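Local coordinates for protein protease Do-like 8, chloroplastic (Arabidopsis thaliana, PDB 4IC6) that probably cleaves proteins in the chloroplast thylakoid as a serine endopeptidase that joins a two-barrel protease domain to a PDZ domain, at residues Y77-Y82 with I216-A221; K117-D122 with Q247-S252; K125-L130 with S239-I244; L177-F182 with G192-A197. The protein carries 1 engineered substitution. All blocks are in the same frame, centred on the assembly; numbering follows the deposited sequence.

In the fold
Contacts 1, 3 and 4 are largely buried, whereas contact 2 lies farther out, about 16 Å from the chain centre, and is only partly buried. Contacts 2 and 3 use the same helix, 238-251, which packs first against strand 127-131 and then against its neighbour 111-122; neither has a hydrogen bond directly between its segments. Contact 1 is more polar: an asparagine from the first barrel bonds a threonine hydroxyl of the second and, through a water, a backbone N-H, close to the predicted catalytic residues. Contact 4 stays within the second barrel region and rests on paired backbone bonds. Its centre is about 25 Å from that of contact 2, and its arginine, Arg179, reaches a second subunit.

Contact 1 (Y77-Y82 with I216-A221); sequences YIVTNY and IGINTA
Thr220 OG1 takes part in two hydrogen bonds: it donates to Ile218 O at 2.7 Å and accepts from Asn81 ND2 at 3.2 Å. The second bond is fairly straight, 158° at the hydrogen, with the hydroxyl oxygen tilted modestly from the amide plane. With Thr220 OG1 lying beside its own backbone N (chi1 -58°), the oxygen can reach back to the carbonyl two residues earlier. Asn81 ND2 also donates to the carbonyl oxygen of Asp126, and these two acceptors together fix which end of the amide is nitrogen. The other end, Asn81 OD1, comes within 3.0 Å of Asn219 O; both are acceptors and no bond joins them. A water that donates to this amide oxygen also accepts from Ala221 N at 3.1 Å, bridging the segments.

The contact spans the interface of the two beta-barrels of the chymotrypsin-like fold, since strand 77-80 belongs to the first and strand 215-219 to the second. Asp126 and His83, predicted members of the charge relay system, lie in this cleft, and Ala221 lies near the engineered Ala204 at the third predicted position. An alanine in place of Asn81 would probably leave Thr220 OG1 and the Asp126 carbonyl without this donor and weaken the link between barrels.

Next to the amide, toward strand 77-80, the contact turns apolar. Ile218 CG2 lies 3.9 Å from Asn81 ND2, while Ile218 CD1 meets Val79 CG1 more loosely, at 4.3 Å. Val241 of helix 238-251 touches Ile218, and Val245 of the same helix touches Val79.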
loop_
_atom_site.group_PDB
_atom_site.type_symbol
_atom_site.label_atom_id
_atom_site.label_comp_id
_atom_site.label_asym_id
_atom_site.label_seq_id
_atom_site.Cartn_x
_atom_site.Cartn_y
_atom_site.Cartn_z
ATOM N N TYR A 77 11.683 -29.431 29.497
ATOM C CA TYR A 77 11.878 -29.194 28.069
ATOM C C TYR A 77 10.675 -28.467 27.480
ATOM O O TYR A 77 9.536 -28.877 27.677
ATOM C CB TYR A 77 12.180 -30.497 27.324
ATOM C CG TYR A 77 13.564 -31.026 27.636
ATOM C CD1 TYR A 77 14.699 -30.360 27.187
ATOM C CD2 TYR A 77 13.738 -32.174 28.398
ATOM C CE1 TYR A 77 15.976 -30.830 27.485
ATOM C CE2 TYR A 77 15.010 -32.657 28.698
ATOM C CZ TYR A 77 16.125 -31.982 28.236
ATOM O OH TYR A 77 17.388 -32.455 28.530
ATOM N N ILE A 78 10.949 -27.378 26.766
ATOM C CA ILE A 78 9.920 -26.517 26.198
ATOM C C ILE A 78 10.059 -26.523 24.689
ATOM O O ILE A 78 11.159 -26.345 24.183
ATOM C CB ILE A 78 10.094 -25.053 26.665
ATOM C CG1 ILE A 78 10.081 -24.964 28.190
ATOM C CG2 ILE A 78 9.009 -24.167 26.044
ATOM C CD1 ILE A 78 8.864 -25.605 28.824
ATOM N N VAL A 79 8.953 -26.721 23.971
ATOM C CA VAL A 79 8.992 -26.714 22.509
ATOM C C VAL A 79 8.292 -25.477 21.946
ATOM O O VAL A 79 7.215 -25.092 22.424
ATOM C CB VAL A 79 8.345 -27.983 21.921
ATOM C CG1 VAL A 79 8.228 -27.888 20.385
ATOM C CG2 VAL A 79 9.140 -29.200 22.314
ATOM N N THR A 80 8.916 -24.845 20.950
ATOM C CA THR A 80 8.347 -23.649 20.317
ATOM C C THR A 80 8.824 -23.539 18.869
ATOM O O THR A 80 9.577 -24.394 18.398
ATOM C CB THR A 80 8.756 -22.370 21.091
ATOM O OG1 THR A 80 7.973 -21.249 20.655
ATOM C CG2 THR A 80 10.241 -22.074 20.881
ATOM N N ASN A 81 8.399 -22.493 18.166
ATOM C CA ASN A 81 8.979 -22.200 16.858
ATOM C C ASN A 81 10.388 -21.622 16.995
ATOM O O ASN A 81 10.695 -20.879 17.939
ATOM C CB ASN A 81 8.142 -21.189 16.071
ATOM C CG ASN A 81 6.843 -21.767 15.558
ATOM O OD1 ASN A 81 5.776 -21.191 15.772
ATOM N ND2 ASN A 81 6.922 -22.899 14.869
ATOM N N TYR A 82 11.233 -21.965 16.028
ATOM C CA TYR A 82 12.526 -21.336 15.850
ATOM C C TYR A 82 12.271 -19.830 15.785
ATOM O O TYR A 82 12.964 -19.041 16.415
ATOM C CB TYR A 82 13.159 -21.859 14.551
ATOM C CG TYR A 82 14.556 -21.345 14.225
ATOM C CD1 TYR A 82 15.656 -22.193 14.272
ATOM C CD2 TYR A 82 14.762 -20.034 13.815
ATOM C CE1 TYR A 82 16.934 -21.737 13.954
ATOM C CE2 TYR A 82 16.031 -19.573 13.497
ATOM C CZ TYR A 82 17.112 -20.433 13.572
ATOM O OH TYR A 82 18.375 -19.979 13.263
ATOM N N ILE A 216 -1.662 -32.062 17.857
ATOM C CA ILE A 216 -1.521 -32.526 16.488
ATOM C C ILE A 216 -0.583 -31.627 15.678
ATOM O O ILE A 216 -0.192 -31.971 14.570
ATOM C CB ILE A 216 -2.887 -32.673 15.778
ATOM C CG1 ILE A 216 -3.706 -31.387 15.960
ATOM C CG2 ILE A 216 -3.614 -33.895 16.342
ATOM C CD1 ILE A 216 -4.839 -31.231 14.983
ATOM N N GLY A 217 -0.202 -30.479 16.240
ATOM C CA GLY A 217 0.756 -29.627 15.563
ATOM C C GLY A 217 1.186 -28.446 16.404
ATOM O O GLY A 217 0.659 -28.237 17.493
ATOM N N ILE A 218 2.158 -27.688 15.905
ATOM C CA ILE A 218 2.549 -26.410 16.501
ATOM C C ILE A 218 2.146 -25.253 15.575
ATOM O O ILE A 218 2.658 -25.150 14.450
ATOM C CB ILE A 218 4.062 -26.320 16.706
ATOM C CG1 ILE A 218 4.535 -27.383 17.714
ATOM C CG2 ILE A 218 4.462 -24.911 17.187
ATOM C CD1 ILE A 218 4.146 -27.103 19.157
ATOM N N ASN A 219 1.251 -24.391 16.063
ATOM C CA ASN A 219 0.832 -23.182 15.335
ATOM C C ASN A 219 2.041 -22.398 14.822
ATOM O O ASN A 219 2.922 -21.997 15.603
ATOM C CB ASN A 219 -0.022 -22.265 16.234
ATOM C CG ASN A 219 -1.099 -23.014 16.989
ATOM O OD1 ASN A 219 -1.700 -23.934 16.463
ATOM N ND2 ASN A 219 -1.346 -22.614 18.237
ATOM N N THR A 220 2.076 -22.143 13.518
ATOM C CA THR A 220 3.266 -21.552 12.937
ATOM C C THR A 220 2.998 -20.321 12.084
ATOM O O THR A 220 2.281 -20.387 11.080
ATOM C CB THR A 220 4.064 -22.627 12.159
ATOM O OG1 THR A 220 4.393 -23.690 13.071
ATOM C CG2 THR A 220 5.325 -22.039 11.539
ATOM N N ALA A 221 3.609 -19.199 12.477
ATOM C CA ALA A 221 3.418 -17.943 11.768
ATOM C C ALA A 221 3.998 -18.043 10.355
ATOM O O ALA A 221 5.048 -18.654 10.150
ATOM C CB ALA A 221 4.070 -16.806 12.522
HETATM O O HOH W 1 5.854 -19.009 14.587
#

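Contact 2 (K117-D122 with Q247-S252); sequences KLVGAD and QLIQFS
Val119 and Ser252 meet where the helix ends against the strand: Ser252 CB is 3.3 Å from Val119 O, and Ser252 CA makes a CA-H...O contact to the same oxygen at 3.4 Å, bent to 131° at the hydrogen. One methyl of the valine, Val119 CG1, rests on the last helical turn, 3.5 Å from Leu248 O and close to the backbone of Ile249. Leu248 sends its two branches along the strand backbone. Leu248 CD2 touches Ala121 O at 3.6 Å, and Leu248 CD1 lies 3.9 Å from Gly120 O.

Gly120 allows the close approach: Gly120 CA is 3.2 Å from Ser252 O, and a beta carbon there would run into that oxygen. A classic beta bulge, Val119 and Gly120 both facing Val129, shapes the strand at this point. On the helix side, Ser252 N still bonds Leu248 O at 2.8 Å, but Ser252 itself has a positive phi of 78° and turns the chain out of the helix. Farther out, Asp122 forms a salt bridge with Arg256 and accepts from Lys125 N, while Tyr77 touches both Val119 and Ile249.

Segment 247-251, the end of the helix that closes the protease fold, crosses strand segment 117-122 of the first barrel at 123°. Because no hydrogen bond joins the two segments, the fit depends on shape, with carbon atoms laid against backbone oxygens.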
loop_
_atom_site.group_PDB
_atom_site.type_symbol
_atom_site.label_atom_id
_atom_site.label_comp_id
_atom_site.label_asym_id
_atom_site.label_seq_id
_atom_site.Cartn_x
_atom_site.Cartn_y
_atom_site.Cartn_z
ATOM N N LYS A 117 16.846 -21.838 28.825
ATOM C CA LYS A 117 18.161 -22.081 28.237
ATOM C C LYS A 117 17.996 -22.828 26.936
ATOM O O LYS A 117 17.143 -23.716 26.830
ATOM C CB LYS A 117 19.052 -22.872 29.197
ATOM C CG LYS A 117 19.247 -22.170 30.531
ATOM C CD LYS A 117 20.308 -22.841 31.391
ATOM C CE LYS A 117 20.710 -21.931 32.564
ATOM N NZ LYS A 117 21.593 -22.623 33.554
ATOM N N LEU A 118 18.801 -22.464 25.943
ATOM C CA LEU A 118 18.664 -23.063 24.619
ATOM C C LEU A 118 19.164 -24.503 24.629
ATOM O O LEU A 118 20.269 -24.790 25.113
ATOM C CB LEU A 118 19.435 -22.249 23.579
ATOM C CG LEU A 118 19.587 -22.887 22.197
ATOM C CD1 LEU A 118 18.233 -23.001 21.501
ATOM C CD2 LEU A 118 20.589 -22.088 21.359
ATOM N N VAL A 119 18.339 -25.401 24.101
ATOM C CA VAL A 119 18.695 -26.807 23.983
ATOM C C VAL A 119 19.136 -27.112 22.556
ATOM O O VAL A 119 20.201 -27.680 22.327
ATOM C CB VAL A 119 17.522 -27.716 24.392
ATOM C CG1 VAL A 119 17.879 -29.178 24.161
ATOM C CG2 VAL A 119 17.179 -27.472 25.862
ATOM N N GLY A 120 18.308 -26.727 21.586
ATOM C CA GLY A 120 18.701 -26.808 20.197
ATOM C C GLY A 120 17.614 -26.191 19.343
ATOM O O GLY A 120 16.506 -25.957 19.813
ATOM N N ALA A 121 17.941 -25.896 18.095
ATOM C CA ALA A 121 16.988 -25.266 17.204
ATOM C C ALA A 121 17.153 -25.912 15.839
ATOM O O ALA A 121 18.237 -26.378 15.508
ATOM C CB ALA A 121 17.277 -23.773 17.133
ATOM N N ASP A 122 16.082 -25.961 15.054
ATOM C CA ASP A 122 16.174 -26.448 13.680
ATOM C C ASP A 122 15.390 -25.523 12.758
ATOM O O ASP A 122 14.160 -25.530 12.749
ATOM C CB ASP A 122 15.648 -27.885 13.563
ATOM C CG ASP A 122 15.805 -28.455 12.152
ATOM O OD1 ASP A 122 16.948 -28.518 11.640
ATOM O OD2 ASP A 122 14.775 -28.833 11.539
ATOM N N GLN A 247 15.884 -35.293 18.787
ATOM C CA GLN A 247 17.188 -35.018 18.171
ATOM C C GLN A 247 17.782 -33.720 18.719
ATOM O O GLN A 247 18.968 -33.658 19.046
ATOM C CB GLN A 247 17.065 -34.934 16.637
ATOM C CG GLN A 247 16.565 -36.211 15.966
ATOM C CD GLN A 247 16.637 -36.149 14.448
ATOM O OE1 GLN A 247 15.615 -36.008 13.766
ATOM N NE2 GLN A 247 17.847 -36.261 13.910
ATOM N N LEU A 248 16.965 -32.677 18.824
ATOM C CA LEU A 248 17.449 -31.419 19.398
ATOM C C LEU A 248 17.853 -31.612 20.858
ATOM O O LEU A 248 18.843 -31.048 21.319
ATOM C CB LEU A 248 16.403 -30.295 19.250
ATOM C CG LEU A 248 16.072 -29.935 17.789
ATOM C CD1 LEU A 248 14.986 -28.853 17.696
ATOM C CD2 LEU A 248 17.338 -29.520 17.034
ATOM N N ILE A 249 17.093 -32.417 21.592
ATOM C CA ILE A 249 17.421 -32.632 22.988
ATOM C C ILE A 249 18.723 -33.421 23.093
ATOM O O ILE A 249 19.577 -33.101 23.902
ATOM C CB ILE A 249 16.297 -33.367 23.748
ATOM C CG1 ILE A 249 15.104 -32.425 23.945
ATOM C CG2 ILE A 249 16.831 -33.893 25.102
ATOM C CD1 ILE A 249 13.880 -33.100 24.492
ATOM N N GLN A 250 18.878 -34.432 22.247
ATOM C CA GLN A 250 20.042 -35.303 22.316
ATOM C C GLN A 250 21.279 -34.651 21.721
ATOM O O GLN A 250 22.362 -34.764 22.284
ATOM C CB GLN A 250 19.758 -36.643 21.625
ATOM N N PHE A 251 21.104 -33.960 20.595
ATOM C CA PHE A 251 22.232 -33.479 19.788
ATOM C C PHE A 251 22.338 -31.960 19.621
ATOM O O PHE A 251 23.382 -31.459 19.199
ATOM C CB PHE A 251 22.197 -34.139 18.401
ATOM C CG PHE A 251 22.233 -35.639 18.446
ATOM C CD1 PHE A 251 23.361 -36.302 18.909
ATOM C CD2 PHE A 251 21.137 -36.386 18.043
ATOM C CE1 PHE A 251 23.391 -37.683 18.958
ATOM C CE2 PHE A 251 21.160 -37.771 18.089
ATOM C CZ PHE A 251 22.282 -38.421 18.543
ATOM N N SER A 252 21.264 -31.242 19.942
ATOM C CA SER A 252 21.203 -29.783 19.793
ATOM C C SER A 252 20.967 -29.347 18.347
ATOM O O SER A 252 20.741 -28.164 18.082
ATOM C CB SER A 252 22.450 -29.086 20.363
ATOM O OG SER A 252 23.448 -28.928 19.363
#

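Contact 3 (K125-L130 with S239-I244); sequences KDLAVL and STVLKI
Leu127 CD1 fills the tight part of the contact. It lies 3.9 Å from Ile244 CB and 4.1 Å from Ile244 CG2, and also meets the preceding helical turn, 4.3 Å from Val241 CG2. All three residues are buried, and this one methyl touches residues one helical turn apart. Thr240 O accepts from both Lys243 N and Ile244 N, 2.8 Å from the latter, within this turn of the helix.

Toward the more open side the contact becomes thinner and partly polar. Lys125 bends at its second torsion (chi2 -61°) and then runs out across Thr240 at about a right angle, bringing Lys125 CD to 3.8 Å from Thr240 CG2. Lys125 CG also reaches Ile244 CD1, at 4.0 Å, and so joins the two halves. Past the aliphatic part, a single water bridges the polar ends, accepting a hydrogen bond from Lys125 NZ at 2.8 Å and hydrogen-bonded to Thr240 OG1. An alanine at Lys125 would probably uncover the Thr240 methyl and leave this water without its ammonium donor.

Next to Lys125 in the chain, Asp126 and Leu127 form a G1 beta bulge facing Asp122, with a positive phi of 49° at Asp126. The bulge separates the two side chains: Leu127 points to the helix, while Asp126, predicted in the charge relay system, accepts from His83 N and also bonds Ser183. Strand 127-131 runs between strands 77-80 and 111-122 in the first barrel, helix 238-251 crosses over Leu127, and Ile189 of strand 188-189 touches Lys125.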
loop_
_atom_site.group_PDB
_atom_site.type_symbol
_atom_site.label_atom_id
_atom_site.label_comp_id
_atom_site.label_asym_id
_atom_site.label_seq_id
_atom_site.Cartn_x
_atom_site.Cartn_y
_atom_site.Cartn_z
ATOM N N LYS A 125 12.659 -26.958 10.031
ATOM C CA LYS A 125 11.314 -27.284 10.512
ATOM C C LYS A 125 10.719 -26.222 11.445
ATOM O O LYS A 125 9.659 -26.439 12.031
ATOM C CB LYS A 125 11.291 -28.665 11.186
ATOM C CG LYS A 125 11.683 -29.824 10.265
ATOM C CD LYS A 125 10.698 -29.922 9.080
ATOM C CE LYS A 125 10.837 -31.242 8.322
ATOM N NZ LYS A 125 9.757 -31.402 7.284
ATOM N N ASP A 126 11.394 -25.077 11.555
ATOM C CA ASP A 126 10.953 -23.976 12.422
ATOM C C ASP A 126 10.608 -24.470 13.820
ATOM O O ASP A 126 9.504 -24.234 14.318
ATOM C CB ASP A 126 9.728 -23.248 11.834
ATOM C CG ASP A 126 9.495 -21.887 12.479
ATOM O OD1 ASP A 126 10.217 -21.549 13.453
ATOM O OD2 ASP A 126 8.585 -21.161 12.021
ATOM N N LEU A 127 11.552 -25.163 14.452
ATOM C CA LEU A 127 11.356 -25.635 15.814
ATOM C C LEU A 127 12.559 -25.325 16.674
ATOM O O LEU A 127 13.699 -25.368 16.204
ATOM C CB LEU A 127 11.087 -27.140 15.839
ATOM C CG LEU A 127 9.772 -27.531 15.170
ATOM C CD1 LEU A 127 9.738 -29.035 14.914
ATOM C CD2 LEU A 127 8.604 -27.078 16.046
ATOM N N ALA A 128 12.293 -25.006 17.935
ATOM C CA ALA A 128 13.354 -24.739 18.909
ATOM C C ALA A 128 12.965 -25.398 20.211
ATOM O O ALA A 128 11.779 -25.550 20.505
ATOM C CB ALA A 128 13.537 -23.242 19.112
ATOM N N VAL A 129 13.967 -25.798 20.988
ATOM C CA VAL A 129 13.712 -26.407 22.276
ATOM C C VAL A 129 14.467 -25.639 23.359
ATOM O O VAL A 129 15.665 -25.405 23.233
ATOM C CB VAL A 129 14.138 -27.892 22.271
ATOM C CG1 VAL A 129 13.873 -28.537 23.639
ATOM C CG2 VAL A 129 13.390 -28.643 21.181
ATOM N N LEU A 130 13.747 -25.225 24.399
ATOM C CA LEU A 130 14.367 -24.578 25.552
ATOM C C LEU A 130 14.313 -25.520 26.748
ATOM O O LEU A 130 13.620 -26.545 26.729
ATOM C CB LEU A 130 13.678 -23.256 25.901
ATOM C CG LEU A 130 13.510 -22.219 24.787
ATOM C CD1 LEU A 130 12.941 -20.940 25.374
ATOM C CD2 LEU A 130 14.833 -21.935 24.111
ATOM N N SER A 239 3.855 -35.293 13.993
ATOM C CA SER A 239 4.744 -36.352 13.520
ATOM C C SER A 239 6.134 -35.784 13.290
ATOM O O SER A 239 7.132 -36.437 13.569
ATOM C CB SER A 239 4.230 -36.991 12.232
ATOM O OG SER A 239 4.184 -36.036 11.185
ATOM N N THR A 240 6.194 -34.559 12.784
ATOM C CA THR A 240 7.477 -33.891 12.617
ATOM C C THR A 240 8.065 -33.509 13.974
ATOM O O THR A 240 9.230 -33.809 14.261
ATOM C CB THR A 240 7.344 -32.655 11.714
ATOM O OG1 THR A 240 6.978 -33.091 10.403
ATOM C CG2 THR A 240 8.663 -31.935 11.614
ATOM N N VAL A 241 7.254 -32.871 14.812
ATOM C CA VAL A 241 7.705 -32.474 16.146
ATOM C C VAL A 241 8.243 -33.675 16.928
ATOM O O VAL A 241 9.266 -33.590 17.604
ATOM C CB VAL A 241 6.554 -31.812 16.943
ATOM C CG1 VAL A 241 7.026 -31.377 18.329
ATOM C CG2 VAL A 241 5.981 -30.633 16.159
ATOM N N LEU A 242 7.552 -34.801 16.816
ATOM C CA LEU A 242 7.960 -36.023 17.498
ATOM C C LEU A 242 9.319 -36.507 17.017
ATOM O O LEU A 242 10.069 -37.147 17.757
ATOM C CB LEU A 242 6.925 -37.119 17.270
ATOM C CG LEU A 242 5.761 -37.120 18.249
ATOM C CD1 LEU A 242 4.706 -38.118 17.799
ATOM C CD2 LEU A 242 6.291 -37.470 19.638
ATOM N N LYS A 243 9.644 -36.189 15.772
ATOM C CA LYS A 243 10.895 -36.658 15.191
ATOM C C LYS A 243 12.029 -35.692 15.498
ATOM O O LYS A 243 13.141 -36.109 15.805
ATOM C CB LYS A 243 10.730 -36.834 13.675
ATOM C CG LYS A 243 12.022 -36.795 12.862
ATOM C CD LYS A 243 12.724 -38.151 12.810
ATOM C CE LYS A 243 13.926 -38.124 11.858
ATOM N NZ LYS A 243 14.565 -39.465 11.733
ATOM N N ILE A 244 11.739 -34.398 15.430
ATOM C CA ILE A 244 12.770 -33.367 15.563
ATOM C C ILE A 244 13.189 -33.093 17.012
ATOM O O ILE A 244 14.374 -32.933 17.316
ATOM C CB ILE A 244 12.303 -32.036 14.919
ATOM C CG1 ILE A 244 11.971 -32.258 13.437
ATOM C CG2 ILE A 244 13.352 -30.946 15.102
ATOM C CD1 ILE A 244 13.168 -32.718 12.601
HETATM O O HOH W 2 7.178 -31.162 8.341
#

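Contact 4 (L177-F182 with G192-A197); sequences LNRDIF and GIQTDA
Ile181 keeps CG1 beside its backbone N (chi1 -55°) and extends from there, which lays Ile181 CD1 against Gly192 CA at 3.8 Å. Arg179 instead bends at its second torsion, carrying Arg179 CD to 4.1 Å from Gln194 OE1, where the two side chains pass without bonding. A side chain at Gly192 would have no place: its beta carbon would fall on Ile181 CG1 and crowd Arg179 O.

The backbone evidence is a hydrogen-bonded antiparallel pair. Arg179 N donates to Gly192 O at 2.9 Å and nearly straight, 169°; Gly192 N returns the bond to Arg179 O at 2.9 Å but at 130°, noticeably bent. Asn178 N lies as close to Gly192 O, yet its angle is too poor for a bond. Asn178 and Arg179 together face Gly192 as a G1 beta bulge, with a left-handed backbone at Asn178, and the chain turns a corner here. At the corner itself, Leu177 CD1 packs on Ile193 CG1 at 4.2 Å.

The polar ends find partners beyond the two segments: Gln194 NE2 donates to Ser175 OG of the adjoining strand 168-176, and the guanidinium of Arg179 forms a salt bridge with Asp166 of the second subunit. In the second barrel, strand 192-195 lies between 168-176 and 233-237, Phe234 of the latter touching Arg179, Ile181 and Gln194, while strand 179-182 leaves to pair with 188-189.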
loop_
_atom_site.group_PDB
_atom_site.type_symbol
_atom_site.label_atom_id
_atom_site.label_comp_id
_atom_site.label_asym_id
_atom_site.label_seq_id
_atom_site.Cartn_x
_atom_site.Cartn_y
_atom_site.Cartn_z
ATOM N N LEU A 177 -4.111 -30.974 4.237
ATOM C CA LEU A 177 -3.025 -31.747 4.812
ATOM C C LEU A 177 -1.860 -31.714 3.854
ATOM O O LEU A 177 -2.043 -31.511 2.653
ATOM C CB LEU A 177 -3.473 -33.191 5.077
ATOM C CG LEU A 177 -3.947 -33.690 6.446
ATOM C CD1 LEU A 177 -3.900 -32.632 7.560
ATOM C CD2 LEU A 177 -5.307 -34.385 6.355
ATOM N N ASN A 178 -0.660 -31.897 4.390
ATOM C CA ASN A 178 0.545 -31.955 3.577
ATOM C C ASN A 178 0.739 -30.704 2.710
ATOM O O ASN A 178 1.080 -30.804 1.535
ATOM C CB ASN A 178 0.536 -33.233 2.723
ATOM C CG ASN A 178 0.504 -34.513 3.573
ATOM O OD1 ASN A 178 1.327 -34.700 4.484
ATOM N ND2 ASN A 178 -0.457 -35.390 3.287
ATOM N N ARG A 179 0.550 -29.528 3.310
ATOM C CA ARG A 179 0.667 -28.252 2.600
ATOM C C ARG A 179 1.935 -27.513 3.003
ATOM O O ARG A 179 2.368 -27.602 4.157
ATOM C CB ARG A 179 -0.565 -27.376 2.915
ATOM C CG ARG A 179 -1.770 -27.619 1.990
ATOM C CD ARG A 179 -1.747 -26.632 0.783
ATOM N NE ARG A 179 -2.929 -26.714 -0.085
ATOM C CZ ARG A 179 -3.432 -27.874 -0.493
ATOM N NH1 ARG A 179 -2.856 -28.999 -0.095
ATOM N NH2 ARG A 179 -4.490 -27.924 -1.296
ATOM N N ASP A 180 2.531 -26.770 2.076
ATOM C CA ASP A 180 3.747 -26.023 2.421
ATOM C C ASP A 180 3.460 -24.890 3.400
ATOM O O ASP A 180 2.487 -24.150 3.240
ATOM C CB ASP A 180 4.421 -25.453 1.176
ATOM C CG ASP A 180 5.027 -26.529 0.304
ATOM O OD1 ASP A 180 5.217 -27.655 0.816
ATOM O OD2 ASP A 180 5.303 -26.245 -0.882
ATOM N N ILE A 181 4.320 -24.740 4.398
ATOM C CA ILE A 181 4.183 -23.669 5.366
ATOM C C ILE A 181 5.225 -22.627 5.050
ATOM O O ILE A 181 6.432 -22.888 5.160
ATOM C CB ILE A 181 4.467 -24.184 6.790
ATOM C CG1 ILE A 181 3.566 -25.381 7.114
ATOM C CG2 ILE A 181 4.306 -23.063 7.822
ATOM C CD1 ILE A 181 3.670 -25.840 8.581
ATOM N N PHE A 182 4.786 -21.432 4.666
ATOM C CA PHE A 182 5.738 -20.378 4.329
ATOM C C PHE A 182 6.127 -19.609 5.577
ATOM O O PHE A 182 5.735 -18.455 5.785
ATOM C CB PHE A 182 5.172 -19.498 3.216
ATOM C CG PHE A 182 4.921 -20.264 1.954
ATOM C CD1 PHE A 182 5.977 -20.829 1.257
ATOM C CD2 PHE A 182 3.632 -20.455 1.483
ATOM C CE1 PHE A 182 5.750 -21.566 0.092
ATOM C CE2 PHE A 182 3.396 -21.188 0.325
ATOM C CZ PHE A 182 4.458 -21.741 -0.374
ATOM N N GLY A 192 2.974 -29.737 6.053
ATOM C CA GLY A 192 2.235 -29.030 7.091
ATOM C C GLY A 192 0.735 -29.267 7.125
ATOM O O GLY A 192 0.123 -29.740 6.157
ATOM N N ILE A 193 0.128 -28.924 8.257
ATOM C CA ILE A 193 -1.314 -28.981 8.396
ATOM C C ILE A 193 -1.893 -27.607 8.091
ATOM O O ILE A 193 -1.371 -26.595 8.561
ATOM C CB ILE A 193 -1.709 -29.333 9.837
ATOM C CG1 ILE A 193 -1.222 -30.741 10.200
ATOM C CG2 ILE A 193 -3.219 -29.187 10.044
ATOM C CD1 ILE A 193 -1.259 -31.004 11.736
ATOM N N GLN A 194 -2.965 -27.568 7.302
ATOM C CA GLN A 194 -3.714 -26.322 7.120
ATOM C C GLN A 194 -4.990 -26.341 7.964
ATOM O O GLN A 194 -5.725 -27.325 7.973
ATOM C CB GLN A 194 -4.063 -26.085 5.635
ATOM C CG GLN A 194 -4.644 -24.704 5.353
ATOM C CD GLN A 194 -4.930 -24.515 3.862
ATOM O OE1 GLN A 194 -4.034 -24.182 3.088
ATOM N NE2 GLN A 194 -6.173 -24.736 3.461
ATOM N N THR A 195 -5.283 -25.240 8.648
ATOM C CA THR A 195 -6.529 -25.162 9.426
ATOM C C THR A 195 -7.203 -23.837 9.126
ATOM O O THR A 195 -6.540 -22.899 8.687
ATOM C CB THR A 195 -6.245 -25.232 10.961
ATOM O OG1 THR A 195 -7.467 -25.065 11.697
ATOM C CG2 THR A 195 -5.288 -24.143 11.357
ATOM N N ASP A 196 -8.517 -23.762 9.330
ATOM C CA ASP A 196 -9.185 -22.476 9.245
ATOM C C ASP A 196 -9.418 -21.831 10.617
ATOM O O ASP A 196 -10.076 -20.797 10.701
ATOM C CB ASP A 196 -10.444 -22.481 8.333
ATOM C CG ASP A 196 -11.644 -23.218 8.927
ATOM O OD1 ASP A 196 -11.559 -23.761 10.055
ATOM O OD2 ASP A 196 -12.726 -23.249 8.237
ATOM N N ALA A 197 -8.881 -22.431 11.685
ATOM C CA ALA A 197 -8.686 -21.678 12.934
ATOM C C ALA A 197 -7.677 -20.567 12.674
ATOM O O ALA A 197 -6.665 -20.787 12.014
ATOM C CB ALA A 197 -8.190 -22.594 14.083
#